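Local coordinates for protein putative glycosyl hydrolase (Bacteroides thetaiotaomicron VPI-5482, PDB 3K11) that is a putative glycoside hydrolase of family 88, probably cleaving glycosidic linkages in carbohydrates, although its substrate is not established, at residues A70-S81 with T131-L139. Numbering follows the deposited sequence.
With EDO (1,2-ethanediol), chain Q.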
ATOM      1  N   ALA A  70       6.681 -46.588 -26.300  1.00 26.08           N
ATOM      2  CA  ALA A  70       5.464 -46.380 -25.499  1.00 25.39           C
ATOM      3  C   ALA A  70       5.566 -45.126 -24.645  1.00 25.66           C
ATOM      4  O   ALA A  70       6.643 -44.840 -24.069  1.00 22.53           O
ATOM      5  CB  ALA A  70       5.207 -47.607 -24.611  1.00 24.80           C
ATOM      6  N   GLN A  71       4.456 -44.364 -24.565  1.00 20.95           N
ATOM      7  CA  GLN A  71       4.373 -43.246 -23.672  1.00 22.62           C
ATOM      8  C   GLN A  71       2.927 -43.104 -23.210  1.00 21.98           C
ATOM      9  O   GLN A  71       2.009 -43.596 -23.860  1.00 22.06           O
ATOM     10  CB  GLN A  71       4.815 -41.962 -24.347  1.00 22.20           C
ATOM     11  CG  GLN A  71       3.921 -41.547 -25.493  1.00 22.18           C
ATOM     12  CD  GLN A  71       4.259 -40.199 -26.072  1.00 29.98           C
ATOM     13  OE1 GLN A  71       5.339 -39.642 -25.826  1.00 28.12           O
ATOM     14  NE2 GLN A  71       3.321 -39.647 -26.830  1.00 25.50           N
ATOM     15  N   LEU A  72       2.728 -42.392 -22.127  1.00 23.04           N
ATOM     16  CA  LEU A  72       1.375 -42.035 -21.721  1.00 23.31           C
ATOM     17  C   LEU A  72       0.844 -41.070 -22.788  1.00 23.48           C
ATOM     18  O   LEU A  72       1.568 -40.174 -23.242  1.00 22.73           O
ATOM     19  CB  LEU A  72       1.403 -41.361 -20.354  1.00 24.71           C
ATOM     20  CG  LEU A  72       1.977 -42.159 -19.171  1.00 24.61           C
ATOM     21  CD1 LEU A  72       1.845 -41.388 -17.912  1.00 23.41           C
ATOM     22  CD2 LEU A  72       1.265 -43.539 -19.097  1.00 21.50           C
ATOM     23  N   GLU A  73      -0.394 -41.261 -23.204  1.00 22.52           N
ATOM     24  CA  GLU A  73      -1.013 -40.373 -24.186  1.00 22.20           C
ATOM     25  C   GLU A  73      -0.984 -38.941 -23.662  1.00 22.86           C
ATOM     26  O   GLU A  73      -1.345 -38.682 -22.496  1.00 24.24           O
ATOM     27  CB  GLU A  73      -2.466 -40.812 -24.455  1.00 23.89           C
ATOM     28  CG  GLU A  73      -3.131 -39.917 -25.479  1.00 23.87           C
ATOM     29  CD  GLU A  73      -4.523 -40.307 -25.809  1.00 25.80           C
ATOM     30  OE1 GLU A  73      -5.072 -41.188 -25.134  1.00 24.77           O
ATOM     31  OE2 GLU A  73      -5.081 -39.674 -26.729  1.00 27.81           O
ATOM     32  N   ARG A  74      -0.575 -37.992 -24.500  1.00 22.23           N
ATOM     33  CA  ARG A  74      -0.444 -36.642 -24.027  1.00 22.22           C
ATOM     34  C   ARG A  74      -1.753 -35.886 -24.181  1.00 25.64           C
ATOM     35  O   ARG A  74      -2.174 -35.604 -25.288  1.00 28.58           O
ATOM     36  CB  ARG A  74       0.650 -35.934 -24.805  1.00 23.59           C
ATOM     37  CG  ARG A  74       2.001 -36.618 -24.803  1.00 27.41           C
ATOM     38  CD  ARG A  74       2.519 -36.712 -23.469  1.00 27.48           C
ATOM     39  NE  ARG A  74       3.965 -36.954 -23.382  1.00 28.59           N
ATOM     40  CZ  ARG A  74       4.555 -37.960 -22.737  1.00 30.88           C
ATOM     41  NH1 ARG A  74       3.869 -38.985 -22.238  1.00 27.12           N
ATOM     42  NH2 ARG A  74       5.866 -37.956 -22.612  1.00 30.49           N
ATOM     43  N   GLY A  75      -2.418 -35.613 -23.082  1.00 25.53           N
ATOM     44  CA  GLY A  75      -3.564 -34.694 -23.056  1.00 26.17           C
ATOM     45  C   GLY A  75      -3.013 -33.341 -22.647  1.00 28.38           C
ATOM     46  O   GLY A  75      -1.809 -33.161 -22.641  1.00 30.97           O
ATOM     47  N   ALA A  76      -3.864 -32.386 -22.293  1.00 29.07           N
ATOM     48  CA  ALA A  76      -3.368 -31.056 -21.923  1.00 28.44           C
ATOM     49  C   ALA A  76      -2.639 -31.058 -20.612  1.00 29.74           C
ATOM     50  O   ALA A  76      -1.786 -30.213 -20.403  1.00 32.24           O
ATOM     51  CB  ALA A  76      -4.537 -30.009 -21.889  1.00 28.58           C
ATOM     52  N   PHE A  77      -2.944 -32.003 -19.710  1.00 27.36           N
ATOM     53  CA  PHE A  77      -2.334 -32.005 -18.390  1.00 26.74           C
ATOM     54  C   PHE A  77      -1.704 -33.348 -18.045  1.00 27.51           C
ATOM     55  O   PHE A  77      -2.286 -34.394 -18.360  1.00 26.55           O
ATOM     56  CB  PHE A  77      -3.399 -31.706 -17.364  1.00 25.87           C
ATOM     57  CG  PHE A  77      -4.165 -30.464 -17.670  1.00 25.64           C
ATOM     58  CD1 PHE A  77      -3.530 -29.224 -17.580  1.00 27.08           C
ATOM     59  CD2 PHE A  77      -5.471 -30.534 -18.157  1.00 25.83           C
ATOM     60  CE1 PHE A  77      -4.205 -28.074 -17.940  1.00 24.96           C
ATOM     61  CE2 PHE A  77      -6.155 -29.390 -18.485  1.00 26.52           C
ATOM     62  CZ  PHE A  77      -5.504 -28.141 -18.366  1.00 20.84           C
ATOM     63  N   ARG A  78      -0.537 -33.303 -17.387  0.70 29.14           N
ATOM     64  CA  ARG A  78       0.221 -34.510 -16.992  0.70 27.21           C
ATOM     65  C   ARG A  78      -0.478 -35.157 -15.810  0.70 27.41           C
ATOM     66  O   ARG A  78      -0.981 -34.459 -14.922  0.70 28.42           O
ATOM     67  CB  ARG A  78       1.675 -34.135 -16.632  0.70 29.15           C
ATOM     68  CG  ARG A  78       2.526 -33.684 -17.811  0.70 27.57           C
ATOM     69  CD  ARG A  78       3.801 -32.886 -17.448  0.70 32.37           C
ATOM     70  NE  ARG A  78       3.443 -31.561 -16.899  0.70 41.64           N
ATOM     71  CZ  ARG A  78       3.871 -31.031 -15.740  0.70 37.56           C
ATOM     72  NH1 ARG A  78       4.768 -31.654 -14.961  0.70 40.97           N
ATOM     73  NH2 ARG A  78       3.413 -29.839 -15.370  0.70 28.71           N
ATOM     74  N   LEU A  79      -0.557 -36.486 -15.823  1.00 23.81           N
ATOM     75  CA  LEU A  79      -1.229 -37.240 -14.759  1.00 25.34           C
ATOM     76  C   LEU A  79      -0.536 -37.279 -13.405  1.00 26.87           C
ATOM     77  O   LEU A  79      -1.201 -37.505 -12.395  1.00 25.45           O
ATOM     78  CB  LEU A  79      -1.444 -38.702 -15.196  1.00 25.50           C
ATOM     79  CG  LEU A  79      -2.504 -39.016 -16.257  1.00 26.11           C
ATOM     80  CD1 LEU A  79      -2.513 -40.534 -16.668  1.00 19.72           C
ATOM     81  CD2 LEU A  79      -3.883 -38.677 -15.719  1.00 25.10           C
ATOM     82  N   ALA A  80       0.785 -37.119 -13.383  1.00 24.71           N
ATOM     83  CA  ALA A  80       1.524 -37.286 -12.135  1.00 25.92           C
ATOM     84  C   ALA A  80       2.421 -36.123 -11.817  1.00 22.17           C
ATOM     85  O   ALA A  80       3.406 -36.276 -11.080  1.00 23.51           O
ATOM     86  CB  ALA A  80       2.300 -38.551 -12.137  1.00 24.22           C
ATOM     87  N   SER A  81       2.025 -34.934 -12.274  1.00 23.78           N
ATOM     88  CA  SER A  81       2.722 -33.743 -11.889  1.00 24.45           C
ATOM     89  C   SER A  81       2.235 -33.363 -10.467  1.00 25.98           C
ATOM     90  O   SER A  81       1.219 -33.867  -9.994  1.00 24.28           O
ATOM     91  CB  SER A  81       2.321 -32.634 -12.827  1.00 25.83           C
ATOM     92  OG  SER A  81       0.941 -32.379 -12.679  1.00 24.23           O
ATOM     93  N   THR A 131      13.000 -44.422 -21.305  1.00 34.76           N
ATOM     94  CA  THR A 131      11.550 -44.539 -21.379  1.00 31.50           C
ATOM     95  C   THR A 131      10.887 -43.169 -21.331  1.00 30.52           C
ATOM     96  O   THR A 131      11.560 -42.130 -21.377  1.00 32.20           O
ATOM     97  CB  THR A 131      10.982 -45.482 -20.268  1.00 31.31           C
ATOM     98  OG1 THR A 131       9.645 -45.863 -20.603  1.00 26.94           O
ATOM     99  CG2 THR A 131      10.998 -44.862 -18.948  1.00 25.77           C
ATOM    100  N   ASP A 132       9.559 -43.170 -21.273  1.00 27.79           N
ATOM    101  CA  ASP A 132       8.776 -41.923 -21.155  1.00 25.65           C
ATOM    102  C   ASP A 132       9.281 -41.107 -19.971  1.00 27.05           C
ATOM    103  O   ASP A 132       9.285 -41.559 -18.828  1.00 27.15           O
ATOM    104  CB  ASP A 132       7.314 -42.328 -20.964  1.00 26.67           C
ATOM    105  CG  ASP A 132       6.344 -41.172 -20.991  1.00 29.47           C
ATOM    106  OD1 ASP A 132       6.760 -40.002 -20.945  1.00 24.53           O
ATOM    107  OD2 ASP A 132       5.135 -41.467 -21.017  1.00 25.22           O
ATOM    108  N   SER A 133       9.694 -39.880 -20.233  1.00 27.72           N
ATOM    109  CA  SER A 133      10.117 -38.995 -19.154  1.00 29.58           C
ATOM    110  C   SER A 133       9.063 -38.834 -18.052  1.00 28.34           C
ATOM    111  O   SER A 133       9.404 -38.576 -16.891  1.00 29.63           O
ATOM    112  CB  SER A 133      10.455 -37.632 -19.725  1.00 31.30           C
ATOM    113  OG  SER A 133       9.295 -37.068 -20.313  1.00 35.93           O
ATOM    114  N   GLN A 134       7.776 -38.994 -18.378  1.00 26.49           N
ATOM    115  CA  GLN A 134       6.734 -38.882 -17.349  1.00 25.39           C
ATOM    116  C   GLN A 134       6.835 -40.049 -16.387  1.00 27.77           C
ATOM    117  O   GLN A 134       6.513 -39.941 -15.194  1.00 28.55           O
ATOM    118  CB  GLN A 134       5.334 -38.817 -17.984  1.00 24.92           C
ATOM    119  CG  GLN A 134       5.087 -37.509 -18.739  1.00 29.14           C
ATOM    120  CD  GLN A 134       3.619 -37.279 -19.095  1.00 25.37           C
ATOM    121  OE1 GLN A 134       2.725 -37.862 -18.479  1.00 28.53           O
ATOM    122  NE2 GLN A 134       3.369 -36.397 -20.075  1.00 25.66           N
ATOM    123  N   LEU A 135       7.268 -41.193 -16.896  1.00 27.42           N
ATOM    124  CA  LEU A 135       7.435 -42.349 -16.039  1.00 26.95           C
ATOM    125  C   LEU A 135       8.695 -42.259 -15.197  1.00 28.36           C
ATOM    126  O   LEU A 135       8.743 -42.797 -14.080  1.00 29.22           O
ATOM    127  CB  LEU A 135       7.358 -43.659 -16.839  1.00 24.44           C
ATOM    128  CG  LEU A 135       5.940 -44.212 -16.865  1.00 24.33           C
ATOM    129  CD1 LEU A 135       5.540 -44.703 -15.469  1.00 22.99           C
ATOM    130  CD2 LEU A 135       4.873 -43.281 -17.488  1.00 24.99           C
ATOM    131  N   LEU A 136       9.716 -41.587 -15.702  1.00 26.69           N
ATOM    132  CA  LEU A 136      10.902 -41.396 -14.893  1.00 29.60           C
ATOM    133  C   LEU A 136      10.627 -40.507 -13.671  1.00 29.75           C
ATOM    134  O   LEU A 136      11.286 -40.635 -12.634  1.00 30.81           O
ATOM    135  CB  LEU A 136      12.069 -40.858 -15.750  1.00 31.11           C
ATOM    136  CG  LEU A 136      12.588 -41.889 -16.771  1.00 31.21           C
ATOM    137  CD1 LEU A 136      13.675 -41.231 -17.574  1.00 37.30           C
ATOM    138  CD2 LEU A 136      13.092 -43.189 -16.151  1.00 37.63           C
ATOM    139  N   GLN A 137       9.635 -39.627 -13.777  1.00 28.10           N
ATOM    140  CA  GLN A 137       9.268 -38.761 -12.677  1.00 27.95           C
ATOM    141  C   GLN A 137       8.652 -39.625 -11.570  1.00 27.50           C
ATOM    142  O   GLN A 137       8.945 -39.436 -10.397  1.00 29.79           O
ATOM    143  CB  GLN A 137       8.265 -37.694 -13.136  1.00 31.51           C
ATOM    144  CG  GLN A 137       7.983 -36.714 -12.053  1.00 26.48           C
ATOM    145  CD  GLN A 137       7.032 -35.592 -12.408  1.00 28.24           C
ATOM    146  OE1 GLN A 137       6.051 -35.798 -13.132  1.00 28.32           O
ATOM    147  NE2 GLN A 137       7.274 -34.413 -11.835  1.00 27.87           N
ATOM    148  N   ILE A 138       7.817 -40.571 -11.979  1.00 23.87           N
ATOM    149  CA  ILE A 138       7.113 -41.466 -11.060  1.00 23.12           C
ATOM    150  C   ILE A 138       8.075 -42.456 -10.473  1.00 23.95           C
ATOM    151  O   ILE A 138       8.048 -42.725  -9.278  1.00 25.76           O
ATOM    152  CB  ILE A 138       5.962 -42.215 -11.789  1.00 23.64           C
ATOM    153  CG1 ILE A 138       4.880 -41.199 -12.215  1.00 23.03           C
ATOM    154  CG2 ILE A 138       5.382 -43.349 -10.917  1.00 25.17           C
ATOM    155  CD1 ILE A 138       3.963 -41.621 -13.349  1.00 22.31           C
ATOM    156  N   LEU A 139       8.925 -43.042 -11.313  1.00 25.75           N
ATOM    157  CA  LEU A 139       9.794 -44.144 -10.871  1.00 25.00           C
ATOM    158  C   LEU A 139      11.041 -43.678 -10.136  1.00 26.18           C
ATOM    159  O   LEU A 139      11.483 -44.333  -9.189  1.00 26.13           O
ATOM    160  CB  LEU A 139      10.221 -45.018 -12.059  1.00 25.80           C
ATOM    161  CG  LEU A 139       9.100 -45.784 -12.782  1.00 25.72           C
ATOM    162  CD1 LEU A 139       9.650 -46.308 -14.108  1.00 24.25           C
ATOM    163  CD2 LEU A 139       8.521 -46.888 -11.899  1.00 30.10           C
TER
HETATM  164  C1  EDO Q  16      11.009 -42.007 -24.937  1.00 77.30           C
HETATM  165  O1  EDO Q  16      10.774 -43.406 -24.721  1.00 74.29           O
HETATM  166  C2  EDO Q  16      12.444 -41.793 -25.377  1.00 76.97           C
HETATM  167  O2  EDO Q  16      13.262 -41.747 -24.215  1.00 74.92           O
HETATM  168  O   HOH W   1       8.653 -46.443 -23.181  1.00 33.22           O
HETATM  169  O   HOH W   2       0.074 -37.765 -18.427  1.00 28.87           O
HETATM  170  O   HOH W   3       2.641 -37.370 -15.694  1.00 30.67           O
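Asp-132 meets strand 70-72 and Arg-74 with a single carboxylate, a worked example of an N-cap residue that also forms an end-on salt bridge with an arginine far away in sequence. Its CB packs 4.0 Å from Ala-70 O. With CG anti to the backbone N (chi1 -173°), the carboxylate is carried to the guanidinium edge. There OD2 accepts from Leu-72 N at 2.8 Å, nearly along the C-O axis, and from Arg-74 NH1 on its syn side at 3.0 Å. OD1 takes Arg-74 NH2 at 2.8 Å from one face and the capping Gln-134 N from the other, so four N-H groups fix the carboxylate's rotation. An asparagine here would probably leave Arg-74 without its countercharge and, where the NH2 took an oxygen's place, cost either Leu-72 N or the capping Gln-134 N its acceptor. The guanidinium itself is sandwiched between Gln-71 OE1 and the stacked amide of Gln-134. Gln-134 OE1 accepts from two waters, which bridge to Leu-79 N and Ala-80 N. Beside this polar cluster, Leu-72 CG touches Leu-135 CD2 at 3.5 Å, and Ala-80 CB meets Ile-138 CD1. The contact thus joins edge strand 70-72 of a small antiparallel sheet and the loop after it to short helix 133-139, against helices 101-128 and 167-180.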